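Local coordinates for protein precorrin-8x Methyl Mutase (Thermus thermophilus, PDB 1V9C) that probably catalyses the methyl-group rearrangement of precorrin-8X, a step of adenosylcobalamin biosynthesis, at residues R14-E19 with V32-I37; I37-D42 with G189-V194; K61-G66 with R202-G207; R74-G79 with V133-T138; E94-P99 with P137-A142. All blocks are in the same frame, centred on the assembly; numbering follows the deposited sequence.

Overall arrangement
From the N terminus, contact 1 closes first, a short loop pairing helix 6-20 with helix 30-40. Contact 2 opens at the end of the latter, sharing Ile37 with contact 1, and closes far along the chain on helix 190-205. Contact 3 runs from helix 55-65 to the other end of helix 190-205, so its loop crosses that of contact 2. Contacts 4 and 5 lie within both long loops: from helix 74-79 and from the turn after strand 92-94, they converge on residues 133-142 and share Pro137 and Thr138. Contacts 1 to 3 thus join helices to one another, while contacts 4 and 5 tie helices 74-79 and 137-147 to loops at strand ends.

Contact 1 of 5, residues R14-E19 with V32-I37; sequences RIVDQE and VVRRMI. With SO4 (sulfate ion), chain E; SO4 (sulfate ion), chain F.
Val16 and Asp17 of helix 6-20 meet Arg34 and Ile37 of helix 30-40 in a helix-helix packing at the edge of this doubly wound alpha/beta fold. The short axes pass 9.8 Å apart at 106°, so two steeply crossed helices share only a small patch. Val16 comes first. Its CG1, anti to the backbone N, lies 3.8 Å from CG2 of Ile37 and also brushes CG of Arg34. Compact beta-branched side chains suit this place because they fill the buried gap between the helices. Phe163 of the second subunit also packs on Val16.

One residue on, OD2 of Asp17 forms a salt bridge with NE of Arg34 at 3.0 Å. The individual hydrogen bonds are weak: NE to OD1 is long but nearly straight (177°), those to OD2 are bent. The carboxylate and guanidinium planes stand 86° apart, which rules out a flat, two-pronged pairing. Each charge has a second partner: OD1 of Asp17 accepts from Trp30 NE1, and NH2 of Arg34 forms a salt bridge with Asp210. An arginine suits this position because its carbon chain packs on Val16 while its end serves two acids.

Arg35 leaves helix 30-40 on the side away from helix 6-20, and its guanidinium edge binds two sulfates, probably from the crystallisation liquor. His198 ND1 and Arg202 NH1 also bind sulfate, consistent with an anion-binding pocket. NE and NH1 of Arg35 each hold one ion, and NH2 bridges them, donating to O2 of the first at 2.7 Å and O1 of the second at 2.9 Å.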
# COMPACT_ATOMS: atom_id res chain seq x y z
N ARG B 14 5.81 7.06 19.01
CA ARG B 14 5.96 8.16 19.94
C ARG B 14 5.88 9.46 19.17
O ARG B 14 5.10 10.35 19.50
CB ARG B 14 7.33 8.12 20.63
CG ARG B 14 7.31 7.59 22.05
CD ARG B 14 8.51 8.11 22.84
NE ARG B 14 9.78 7.50 22.46
CZ ARG B 14 10.02 6.19 22.47
NH1 ARG B 14 9.07 5.34 22.84
NH2 ARG B 14 11.21 5.72 22.14
N ILE B 15 6.72 9.55 18.13
CA ILE B 15 6.80 10.73 17.28
C ILE B 15 5.45 11.15 16.70
O ILE B 15 5.15 12.33 16.63
CB ILE B 15 7.80 10.49 16.12
CG1 ILE B 15 9.20 10.30 16.71
CG2 ILE B 15 7.72 11.63 15.10
CD1 ILE B 15 10.31 10.21 15.68
N VAL B 16 4.64 10.18 16.30
CA VAL B 16 3.33 10.52 15.77
C VAL B 16 2.45 11.07 16.89
O VAL B 16 1.67 11.99 16.67
CB VAL B 16 2.62 9.33 15.16
CG1 VAL B 16 1.20 9.75 14.79
CG2 VAL B 16 3.37 8.83 13.94
N ASP B 17 2.55 10.50 18.08
CA ASP B 17 1.73 10.98 19.18
C ASP B 17 2.11 12.41 19.55
O ASP B 17 1.26 13.18 19.95
CB ASP B 17 1.87 10.08 20.41
CG ASP B 17 0.84 8.98 20.43
OD1 ASP B 17 -0.26 9.17 19.87
OD2 ASP B 17 1.11 7.92 21.03
N GLN B 18 3.39 12.75 19.38
CA GLN B 18 3.90 14.08 19.69
C GLN B 18 3.45 15.18 18.74
O GLN B 18 3.30 16.33 19.13
CB GLN B 18 5.41 14.08 19.70
CG GLN B 18 6.03 13.52 20.93
CD GLN B 18 7.53 13.50 20.81
OE1 GLN B 18 8.09 13.98 19.81
NE2 GLN B 18 8.21 12.96 21.82
N GLU B 19 3.26 14.81 17.48
CA GLU B 19 2.89 15.79 16.47
C GLU B 19 1.45 15.69 15.99
O GLU B 19 1.07 16.32 15.00
CB GLU B 19 3.86 15.64 15.31
CG GLU B 19 5.23 15.16 15.75
CD GLU B 19 6.22 15.13 14.61
OE1 GLU B 19 5.76 14.96 13.46
OE2 GLU B 19 7.44 15.27 14.85
N VAL B 32 -5.71 3.13 16.40
CA VAL B 32 -5.96 2.80 15.00
C VAL B 32 -5.54 3.96 14.11
O VAL B 32 -4.88 3.77 13.09
CB VAL B 32 -7.45 2.48 14.79
CG1 VAL B 32 -7.77 2.33 13.32
CG2 VAL B 32 -7.80 1.20 15.56
N VAL B 33 -5.92 5.18 14.50
CA VAL B 33 -5.62 6.36 13.71
C VAL B 33 -4.13 6.65 13.69
O VAL B 33 -3.59 7.06 12.66
CB VAL B 33 -6.37 7.62 14.23
CG1 VAL B 33 -6.08 8.81 13.35
CG2 VAL B 33 -7.89 7.36 14.25
N ARG B 34 -3.48 6.42 14.83
CA ARG B 34 -2.05 6.62 14.99
C ARG B 34 -1.32 5.73 13.99
O ARG B 34 -0.45 6.19 13.26
CB ARG B 34 -1.64 6.24 16.42
CG ARG B 34 -0.16 6.43 16.72
CD ARG B 34 0.30 5.51 17.85
NE ARG B 34 -0.20 5.89 19.17
CZ ARG B 34 -0.61 5.01 20.08
NH1 ARG B 34 -0.58 3.71 19.82
NH2 ARG B 34 -1.02 5.43 21.28
N ARG B 35 -1.70 4.45 13.97
CA ARG B 35 -1.09 3.48 13.08
C ARG B 35 -1.27 3.85 11.61
O ARG B 35 -0.36 3.72 10.81
CB ARG B 35 -1.69 2.10 13.34
CG ARG B 35 -0.94 1.00 12.67
CD ARG B 35 -0.53 -0.04 13.67
NE ARG B 35 0.51 -0.92 13.14
CZ ARG B 35 1.16 -1.81 13.87
NH1 ARG B 35 0.89 -1.94 15.16
NH2 ARG B 35 2.10 -2.56 13.32
N MET B 36 -2.45 4.36 11.26
CA MET B 36 -2.71 4.75 9.89
C MET B 36 -1.84 5.94 9.48
O MET B 36 -1.41 6.02 8.33
CB MET B 36 -4.19 5.09 9.73
CG MET B 36 -5.10 3.95 10.09
SD MET B 36 -6.84 4.37 10.27
CE MET B 36 -7.21 5.01 8.66
N ILE B 37 -1.60 6.86 10.43
CA ILE B 37 -0.77 8.05 10.18
C ILE B 37 0.70 7.61 10.11
O ILE B 37 1.45 8.07 9.28
CB ILE B 37 -0.92 9.09 11.34
CG1 ILE B 37 -2.36 9.62 11.39
CG2 ILE B 37 0.09 10.22 11.14
CD1 ILE B 37 -2.60 10.72 12.40
S SO4 E . 2.02 -1.26 9.72
O1 SO4 E . 1.61 -2.08 8.57
O2 SO4 E . 2.76 -2.07 10.70
O3 SO4 E . 0.82 -0.72 10.38
O4 SO4 E . 2.88 -0.16 9.25
S SO4 F . 2.82 -4.61 16.40
O1 SO4 F . 2.22 -4.86 15.08
O2 SO4 F . 2.79 -5.84 17.21
O3 SO4 F . 2.08 -3.54 17.08
O4 SO4 F . 4.22 -4.18 16.22

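Contact 2 of 5, residues I37-D42 with G189-V194; sequences IHATAD and GSTLVV
Ala39 and Thr191 touch through methyl groups, CB of Ala39 lying 3.7 Å from CG2 of Thr191. Beside them CG2 of Thr40 meets the fork of Leu192, 3.8 Å from CD1 and equally near CD2, with the Leu192 chain lying across the Thr40 side chain, nearly perpendicular. These four residues make a small junction of methyl groups between helices 30-40 and 190-205. Alanine lets the backbones come close, with the Ala39 and Thr191 CA atoms 6.8 Å apart.

The threonines suit their places because each offers a methyl to the partner. In Thr40 the rotation that puts OG1 between its own backbone N and carbonyl carbon (chi1 62°) leaves CG2 for Leu192, while OG1 bonds to Met36 O, one turn back along the helix. The chain leaves helical geometry at Ala41, which has positive phi. Asp42 then caps Glu44 N with OD1 and forms a salt bridge with Lys187 through OD2. Gly189 occupies the N-cap position of helix 190-205, with phi 125°, an angle that side chains make costly.

A sulfate, probably from the crystallisation liquor, lies about 4 Å from the Ala39 side chain, so the junction may border an anion-binding pocket. Tyr45 of helix 45-48 packs on Thr40 and Leu192, and Ser190 and Val193 lean on helix 74-79. Thr191 also packs on Thr191 of the second subunit, placing the junction of the two helices at the dimer interface.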
# COMPACT_ATOMS: atom_id res chain seq x y z
N ILE B 37 -1.60 6.86 10.43
CA ILE B 37 -0.77 8.05 10.18
C ILE B 37 0.70 7.61 10.11
O ILE B 37 1.45 8.07 9.28
CB ILE B 37 -0.92 9.09 11.34
CG1 ILE B 37 -2.36 9.62 11.39
CG2 ILE B 37 0.09 10.22 11.14
CD1 ILE B 37 -2.60 10.72 12.40
N HIS B 38 1.08 6.72 11.01
CA HIS B 38 2.43 6.20 11.02
C HIS B 38 2.74 5.56 9.66
O HIS B 38 3.79 5.80 9.07
CB HIS B 38 2.56 5.16 12.13
CG HIS B 38 3.92 4.53 12.18
ND1 HIS B 38 4.16 3.26 11.70
CD2 HIS B 38 5.10 5.00 12.65
CE1 HIS B 38 5.44 2.98 11.86
NE2 HIS B 38 6.03 4.01 12.43
N ALA B 39 1.79 4.79 9.14
CA ALA B 39 1.95 4.09 7.86
C ALA B 39 2.03 5.01 6.65
O ALA B 39 2.59 4.65 5.64
CB ALA B 39 0.81 3.09 7.67
N THR B 40 1.48 6.20 6.77
CA THR B 40 1.50 7.12 5.64
C THR B 40 2.28 8.42 5.86
O THR B 40 2.57 9.12 4.91
CB THR B 40 0.08 7.53 5.29
OG1 THR B 40 -0.50 8.21 6.41
CG2 THR B 40 -0.77 6.30 4.96
N ALA B 41 2.62 8.72 7.10
CA ALA B 41 3.29 9.98 7.42
C ALA B 41 2.33 11.06 6.91
O ALA B 41 2.75 12.11 6.47
CB ALA B 41 4.64 10.08 6.70
N ASP B 42 1.03 10.76 6.92
CA ASP B 42 0.04 11.72 6.45
C ASP B 42 -0.88 12.04 7.59
O ASP B 42 -1.80 11.27 7.89
CB ASP B 42 -0.79 11.17 5.30
CG ASP B 42 -1.75 12.20 4.73
OD1 ASP B 42 -2.21 13.08 5.49
OD2 ASP B 42 -2.06 12.14 3.52
N GLY B 189 -6.72 3.53 0.77
CA GLY B 189 -5.75 2.67 0.11
C GLY B 189 -5.35 1.44 0.91
O GLY B 189 -5.58 1.38 2.11
N SER B 190 -4.74 0.48 0.24
CA SER B 190 -4.28 -0.76 0.86
C SER B 190 -3.50 -0.54 2.14
O SER B 190 -3.72 -1.20 3.16
CB SER B 190 -3.40 -1.53 -0.13
OG SER B 190 -4.13 -1.89 -1.28
N THR B 191 -2.58 0.41 2.09
CA THR B 191 -1.76 0.69 3.26
C THR B 191 -2.59 1.10 4.48
O THR B 191 -2.25 0.79 5.62
CB THR B 191 -0.72 1.78 2.95
OG1 THR B 191 0.17 1.31 1.93
CG2 THR B 191 0.07 2.09 4.18
N LEU B 192 -3.70 1.80 4.25
CA LEU B 192 -4.51 2.22 5.39
C LEU B 192 -5.25 1.01 5.97
O LEU B 192 -5.31 0.84 7.17
CB LEU B 192 -5.48 3.34 4.97
CG LEU B 192 -4.95 4.76 4.69
CD1 LEU B 192 -4.30 5.32 5.96
CD2 LEU B 192 -3.95 4.77 3.52
N VAL B 193 -5.79 0.15 5.11
CA VAL B 193 -6.49 -1.03 5.63
C VAL B 193 -5.51 -1.90 6.44
O VAL B 193 -5.80 -2.28 7.57
CB VAL B 193 -7.07 -1.92 4.51
CG1 VAL B 193 -7.88 -3.03 5.12
CG2 VAL B 193 -7.96 -1.09 3.62
N VAL B 194 -4.35 -2.21 5.85
CA VAL B 194 -3.35 -3.03 6.54
C VAL B 194 -3.02 -2.43 7.93
O VAL B 194 -3.06 -3.12 8.94
CB VAL B 194 -2.05 -3.16 5.69
CG1 VAL B 194 -0.95 -3.84 6.50
CG2 VAL B 194 -2.33 -3.94 4.40

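Contact 3 of 5, residues K61-G66 with R202-G207; sequences KAIQAG and RLAADG. With SO4 (sulfate ion), chain F.
Ile63 turns CG2 anti to its backbone N, the branch that then reaches helix 190-205, while the chi1 of -70° sets CG1 beside that N. CG2 of Ile63 comes to 3.8 Å from CB of Ala204. Gln64 leaves its helix with CG anti to the carbonyl carbon (chi1 -72°) and runs extended, which carries the amide past Ala204 along the solvent-exposed border. There OE1 of Gln64 lies 3.5 Å from O of Ala204; both are acceptors, so this is plain proximity. The small alanine lets the helices approach, the CA atoms of Gln64 and Ala204 being 6.8 Å apart, and the isoleucine branch fills the space beside it. Phe88 of helix 82-88 packs on all three residues and closes the apolar patch.

Both helices stop here. Gly66 ends helix 55-65 in a Schellman motif, with its N bonded to O of Ile63 at 3.1 Å. Gly207 does the same for helix 190-205, its N reaching O of Ala204 at 2.7 Å, one of the two bonds of that motif. Positive phi explains why glycine is well placed at each end.

On the side of helix 190-205 away from helix 55-65, NE of Arg202 forms a salt bridge with OD2 of Asp206, one turn on, at 3.2 Å. Asp206 OD2 is also bonded to Thr211 OG1. NH1 of Arg202 donates to O3 of a sulfate, probably from the crystallisation liquor, that Arg35 NH1 also holds. The chemistry is thus divided: dispersion forces and close fit join the two helices, while the arginine on the far face is consistent with an anion site.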
# COMPACT_ATOMS: atom_id res chain seq x y z
N LYS B 61 -13.28 -8.28 19.00
CA LYS B 61 -14.11 -9.46 19.22
C LYS B 61 -13.99 -10.42 18.03
O LYS B 61 -13.77 -11.62 18.22
CB LYS B 61 -15.56 -9.02 19.42
CG LYS B 61 -16.62 -10.02 18.99
CD LYS B 61 -16.77 -11.20 19.94
CE LYS B 61 -17.91 -12.11 19.49
NZ LYS B 61 -18.21 -13.20 20.45
N ALA B 62 -14.12 -9.89 16.82
CA ALA B 62 -14.02 -10.74 15.63
C ALA B 62 -12.61 -11.29 15.52
O ALA B 62 -12.41 -12.48 15.23
CB ALA B 62 -14.37 -9.94 14.40
N ILE B 63 -11.62 -10.44 15.74
CA ILE B 63 -10.24 -10.88 15.67
C ILE B 63 -10.04 -12.09 16.59
O ILE B 63 -9.51 -13.12 16.17
CB ILE B 63 -9.28 -9.76 16.10
CG1 ILE B 63 -9.28 -8.65 15.05
CG2 ILE B 63 -7.89 -10.30 16.28
CD1 ILE B 63 -8.63 -7.39 15.54
N GLN B 64 -10.46 -11.94 17.83
CA GLN B 64 -10.35 -12.98 18.84
C GLN B 64 -11.18 -14.23 18.56
O GLN B 64 -10.83 -15.33 19.00
CB GLN B 64 -10.74 -12.41 20.20
CG GLN B 64 -9.70 -11.48 20.76
CD GLN B 64 -10.20 -10.71 21.95
OE1 GLN B 64 -9.44 -9.99 22.61
NE2 GLN B 64 -11.49 -10.84 22.24
N ALA B 65 -12.27 -14.06 17.82
CA ALA B 65 -13.15 -15.17 17.47
C ALA B 65 -12.50 -16.01 16.40
O ALA B 65 -12.91 -17.14 16.14
CB ALA B 65 -14.48 -14.64 16.97
N GLY B 66 -11.49 -15.45 15.75
CA GLY B 66 -10.82 -16.18 14.70
C GLY B 66 -11.49 -15.85 13.38
O GLY B 66 -11.35 -16.59 12.40
N ARG B 202 -3.14 -5.88 17.31
CA ARG B 202 -2.31 -5.53 18.47
C ARG B 202 -3.16 -5.17 19.69
O ARG B 202 -2.81 -5.53 20.81
CB ARG B 202 -1.39 -4.36 18.13
CG ARG B 202 -0.54 -3.88 19.30
CD ARG B 202 0.49 -4.92 19.70
NE ARG B 202 1.32 -4.48 20.81
CZ ARG B 202 2.13 -3.42 20.79
NH1 ARG B 202 2.22 -2.66 19.71
NH2 ARG B 202 2.84 -3.11 21.87
N LEU B 203 -4.26 -4.46 19.48
CA LEU B 203 -5.15 -4.08 20.58
C LEU B 203 -5.78 -5.33 21.15
O LEU B 203 -5.94 -5.46 22.36
CB LEU B 203 -6.26 -3.14 20.09
CG LEU B 203 -6.06 -1.63 20.11
CD1 LEU B 203 -7.19 -0.95 19.33
CD2 LEU B 203 -6.02 -1.14 21.54
N ALA B 204 -6.15 -6.25 20.27
CA ALA B 204 -6.77 -7.49 20.68
C ALA B 204 -5.79 -8.33 21.47
O ALA B 204 -6.12 -8.84 22.54
CB ALA B 204 -7.24 -8.24 19.46
N ALA B 205 -4.58 -8.47 20.94
CA ALA B 205 -3.53 -9.23 21.61
C ALA B 205 -3.32 -8.69 23.02
O ALA B 205 -3.10 -9.45 23.96
CB ALA B 205 -2.24 -9.14 20.81
N ASP B 206 -3.40 -7.38 23.15
CA ASP B 206 -3.22 -6.71 24.44
C ASP B 206 -4.56 -6.58 25.17
O ASP B 206 -4.74 -5.72 26.04
CB ASP B 206 -2.60 -5.32 24.22
CG ASP B 206 -1.21 -5.40 23.59
OD1 ASP B 206 -0.72 -6.54 23.38
OD2 ASP B 206 -0.60 -4.34 23.32
N GLY B 207 -5.50 -7.45 24.81
CA GLY B 207 -6.80 -7.45 25.43
C GLY B 207 -7.48 -6.10 25.55
O GLY B 207 -8.02 -5.78 26.60
S SO4 F . 2.82 -4.61 16.40
O1 SO4 F . 2.22 -4.86 15.08
O2 SO4 F . 2.79 -5.84 17.21
O3 SO4 F . 2.08 -3.54 17.08
O4 SO4 F . 4.22 -4.18 16.22

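Contact 4 of 5, residues R74-G79 with V133-T138; sequences RMIACG and VGNAPT
Ile76 of helix 74-79 drives its CD1 against the loop at Gly134 and Asn135, just past strand 130-133. This methyl of Ile76, CD1, lies 4.0 Å from N of Gly134 and 3.9 Å from ND2 of Asn135. An extended chi2 of 179° carries CD1 forward to the end of its reach, and the side chains of Ile76 and Asn135 run antiparallel alongside one another. Gly134 suits the spot because the direction a CB would take leads straight toward Ile76 CD1; with only hydrogen there, the isoleucine can lie over the backbone. Behind it, Ser190 and Val193 of helix 190-205 pack on Ile76 and make this the close, buried half.

The loop itself is held by Asp72, whose OD1 accepts from Gly134 N while OD2 accepts from the backbone N of both Asn135 and Ala136. Asn135 OD1 is bonded to Ser190 OG, which ties the asparagine to the start of helix 190-205. Strands 69-71 and 130-133 are neighbours whose following chain departs in opposite directions, the topological switch point of a doubly wound sheet, a place where such folds often form a binding crevice.

The other side of helix 74-79 is less enclosed and faces the second subunit. Arg74 NH2 is bonded to Asn81 OD1 of that subunit, Met75 packs on its Met75, and Cys78 SG forms a disulfide with its Cys78. The helix therefore works in two chemical modes: within its own chain an apolar methyl makes van der Waals contact with a backbone N and an amide, whereas between subunits a covalent bond joins the chains.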
# COMPACT_ATOMS: atom_id res chain seq x y z
N ARG B 74 -4.67 -7.81 -3.38
CA ARG B 74 -3.55 -8.65 -2.96
C ARG B 74 -2.56 -7.89 -2.08
O ARG B 74 -2.02 -8.45 -1.12
CB ARG B 74 -2.85 -9.22 -4.18
CG ARG B 74 -2.54 -8.19 -5.23
CD ARG B 74 -2.43 -8.81 -6.60
NE ARG B 74 -2.15 -7.80 -7.62
CZ ARG B 74 -2.41 -7.97 -8.91
NH1 ARG B 74 -2.95 -9.11 -9.34
NH2 ARG B 74 -2.13 -7.00 -9.77
N MET B 75 -2.34 -6.61 -2.38
CA MET B 75 -1.41 -5.80 -1.58
C MET B 75 -1.82 -5.87 -0.11
O MET B 75 -0.97 -5.95 0.78
CB MET B 75 -1.41 -4.33 -2.03
CG MET B 75 -0.60 -4.08 -3.28
SD MET B 75 -0.26 -2.32 -3.58
CE MET B 75 1.13 -2.04 -2.52
N ILE B 76 -3.12 -5.82 0.14
CA ILE B 76 -3.61 -5.93 1.51
C ILE B 76 -3.31 -7.33 2.07
O ILE B 76 -2.80 -7.47 3.19
CB ILE B 76 -5.14 -5.68 1.57
CG1 ILE B 76 -5.41 -4.21 1.23
CG2 ILE B 76 -5.71 -6.08 2.92
CD1 ILE B 76 -6.87 -3.83 1.24
N ALA B 77 -3.62 -8.36 1.28
CA ALA B 77 -3.38 -9.73 1.70
C ALA B 77 -1.91 -9.93 2.03
O ALA B 77 -1.59 -10.45 3.09
CB ALA B 77 -3.79 -10.70 0.60
N CYS B 78 -1.03 -9.49 1.14
CA CYS B 78 0.40 -9.66 1.37
C CYS B 78 0.95 -8.66 2.36
O CYS B 78 1.89 -8.95 3.09
CB CYS B 78 1.18 -9.57 0.06
SG CYS B 78 0.84 -10.90 -1.15
N GLY B 79 0.35 -7.47 2.41
CA GLY B 79 0.82 -6.47 3.34
C GLY B 79 0.71 -6.96 4.77
O GLY B 79 1.56 -6.68 5.61
N VAL B 133 -11.59 -2.95 2.47
CA VAL B 133 -11.63 -2.40 1.12
C VAL B 133 -10.75 -1.16 1.03
O VAL B 133 -10.96 -0.17 1.74
CB VAL B 133 -13.09 -2.03 0.72
CG1 VAL B 133 -13.14 -1.57 -0.73
CG2 VAL B 133 -14.00 -3.23 0.93
N GLY B 134 -9.74 -1.22 0.17
CA GLY B 134 -8.86 -0.08 0.01
C GLY B 134 -8.64 0.21 -1.46
O GLY B 134 -7.84 1.08 -1.81
N ASN B 135 -9.37 -0.48 -2.33
CA ASN B 135 -9.19 -0.31 -3.76
C ASN B 135 -10.39 -0.34 -4.70
O ASN B 135 -10.38 0.33 -5.72
CB ASN B 135 -8.18 -1.35 -4.24
CG ASN B 135 -7.02 -1.49 -3.28
OD1 ASN B 135 -6.06 -0.72 -3.33
ND2 ASN B 135 -7.11 -2.47 -2.38
N ALA B 136 -11.42 -1.12 -4.37
CA ALA B 136 -12.57 -1.23 -5.27
C ALA B 136 -13.87 -0.67 -4.73
O ALA B 136 -14.57 -1.35 -3.98
CB ALA B 136 -12.76 -2.69 -5.68
N PRO B 137 -14.21 0.58 -5.09
CA PRO B 137 -15.43 1.26 -4.65
C PRO B 137 -16.69 0.48 -5.03
O PRO B 137 -17.62 0.36 -4.23
CB PRO B 137 -15.37 2.60 -5.38
CG PRO B 137 -13.91 2.83 -5.55
CD PRO B 137 -13.41 1.46 -5.95
N THR B 138 -16.72 -0.04 -6.25
CA THR B 138 -17.88 -0.79 -6.71
C THR B 138 -18.03 -2.05 -5.86
O THR B 138 -19.12 -2.62 -5.76
CB THR B 138 -17.75 -1.19 -8.21
OG1 THR B 138 -16.72 -2.17 -8.35
CG2 THR B 138 -17.41 0.02 -9.06

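Contact 5 of 5, residues E94-P99 with P137-A142; sequences ELLAHP and PTFLLA
Leu95 and Leu96 begin a type I turn, closed by a 2.8 Å bond from His98 N to Leu95 O, and face Phe139 in the first turns of helix 137-147 with the Leu96 and Phe139 CA atoms 8.7 Å apart. Across that gap the aromatic ring does most of the reaching. Phe139 holds CG anti to its backbone N (chi1 175°), which swings the ring out from the helix toward the turn. CD1 of Leu95 lies 3.8 Å from CZ of Phe139 and approaches CE1 as well, the leucine chain set almost square to the phenylalanine side chain. CD2 of Leu96 stands farther back, 4.5 Å from CD1 of Phe139. Both methyls meet the ring obliquely. Two consecutive leucines serve here because the turn points both toward the ring: one methyl of each reaches it, Leu95 at the CZ end and Leu96 toward CD1.

The helix belongs to the beta-alpha-beta crossover from strand 130-133 to the parallel strand 155-158, and Phe139 is one of the side chains it turns inward. Val131 and Val133 of the strand press on the ring, the latter through CG2. Ala116 and Val117 of helix 112-122 also pack on it. The turn keeps its place by a backbone bond between Leu95 and Val71, which extends the pairing of the edge strand 92-94. Within it, Ala97 N gives a weak bond to Glu94 OE1. His98 occupies the N-cap of helix 99-107, its ring meets that of Tyr119 with planes at about 45°, and ND1 bonds weakly to Glu100 N.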
# COMPACT_ATOMS: atom_id res chain seq x y z
N GLU B 94 -8.53 -13.09 -0.33
CA GLU B 94 -8.49 -12.07 -1.36
C GLU B 94 -9.56 -12.43 -2.39
O GLU B 94 -9.39 -13.36 -3.18
CB GLU B 94 -7.09 -12.03 -1.99
CG GLU B 94 -7.02 -11.46 -3.41
CD GLU B 94 -7.58 -10.05 -3.54
OE1 GLU B 94 -7.57 -9.51 -4.66
OE2 GLU B 94 -8.03 -9.50 -2.51
N LEU B 95 -10.65 -11.68 -2.37
CA LEU B 95 -11.78 -11.93 -3.26
C LEU B 95 -11.64 -11.54 -4.74
O LEU B 95 -11.81 -12.38 -5.62
CB LEU B 95 -13.04 -11.31 -2.67
CG LEU B 95 -13.49 -11.85 -1.30
CD1 LEU B 95 -14.71 -11.08 -0.80
CD2 LEU B 95 -13.80 -13.33 -1.41
N LEU B 96 -11.34 -10.27 -5.01
CA LEU B 96 -11.23 -9.79 -6.39
C LEU B 96 -10.28 -10.55 -7.31
O LEU B 96 -10.50 -10.62 -8.51
CB LEU B 96 -10.86 -8.30 -6.41
CG LEU B 96 -11.97 -7.36 -5.96
CD1 LEU B 96 -11.51 -5.93 -6.17
CD2 LEU B 96 -13.24 -7.61 -6.77
N ALA B 97 -9.21 -11.12 -6.75
CA ALA B 97 -8.27 -11.87 -7.56
C ALA B 97 -8.50 -13.37 -7.38
O ALA B 97 -7.76 -14.18 -7.91
CB ALA B 97 -6.84 -11.51 -7.17
N HIS B 98 -9.54 -13.72 -6.62
CA HIS B 98 -9.88 -15.12 -6.36
C HIS B 98 -10.22 -15.85 -7.67
O HIS B 98 -10.89 -15.29 -8.55
CB HIS B 98 -11.06 -15.18 -5.40
CG HIS B 98 -11.21 -16.50 -4.71
ND1 HIS B 98 -11.40 -17.68 -5.40
CD2 HIS B 98 -11.21 -16.83 -3.39
CE1 HIS B 98 -11.50 -18.68 -4.53
NE2 HIS B 98 -11.40 -18.19 -3.31
N PRO B 99 -9.76 -17.10 -7.81
CA PRO B 99 -10.00 -17.93 -9.00
C PRO B 99 -11.46 -18.05 -9.41
O PRO B 99 -11.84 -17.65 -10.51
CB PRO B 99 -9.40 -19.28 -8.60
CG PRO B 99 -8.28 -18.89 -7.71
CD PRO B 99 -8.92 -17.83 -6.84
N PRO B 137 -14.21 0.58 -5.09
CA PRO B 137 -15.43 1.26 -4.65
C PRO B 137 -16.69 0.48 -5.03
O PRO B 137 -17.62 0.36 -4.23
CB PRO B 137 -15.37 2.60 -5.38
CG PRO B 137 -13.91 2.83 -5.55
CD PRO B 137 -13.41 1.46 -5.95
N THR B 138 -16.72 -0.04 -6.25
CA THR B 138 -17.88 -0.79 -6.71
C THR B 138 -18.03 -2.05 -5.86
O THR B 138 -19.12 -2.62 -5.76
CB THR B 138 -17.75 -1.19 -8.21
OG1 THR B 138 -16.72 -2.17 -8.35
CG2 THR B 138 -17.41 0.02 -9.06
N PHE B 139 -16.94 -2.48 -5.25
CA PHE B 139 -17.00 -3.65 -4.40
C PHE B 139 -17.74 -3.27 -3.12
O PHE B 139 -18.60 -4.01 -2.64
CB PHE B 139 -15.59 -4.15 -4.06
CG PHE B 139 -15.57 -5.28 -3.08
CD1 PHE B 139 -16.02 -6.55 -3.45
CD2 PHE B 139 -15.13 -5.08 -1.78
CE1 PHE B 139 -16.03 -7.60 -2.53
CE2 PHE B 139 -15.13 -6.13 -0.85
CZ PHE B 139 -15.58 -7.39 -1.23
N LEU B 140 -17.42 -2.10 -2.58
CA LEU B 140 -18.04 -1.62 -1.35
C LEU B 140 -19.53 -1.33 -1.55
O LEU B 140 -20.32 -1.44 -0.63
CB LEU B 140 -17.33 -0.35 -0.87
CG LEU B 140 -17.79 0.19 0.48
CD1 LEU B 140 -17.64 -0.90 1.55
CD2 LEU B 140 -16.95 1.41 0.84
N LEU B 141 -19.89 -0.96 -2.78
CA LEU B 141 -21.28 -0.70 -3.11
C LEU B 141 -22.04 -2.02 -3.22
O LEU B 141 -23.14 -2.14 -2.70
CB LEU B 141 -21.38 0.06 -4.43
CG LEU B 141 -21.11 1.55 -4.31
CD1 LEU B 141 -21.18 2.17 -5.69
CD2 LEU B 141 -22.13 2.18 -3.38
N ALA B 142 -21.45 -3.00 -3.89
CA ALA B 142 -22.08 -4.31 -4.02
C ALA B 142 -22.29 -4.84 -2.61
O ALA B 142 -23.40 -5.21 -2.24
CB ALA B 142 -21.19 -5.25 -4.82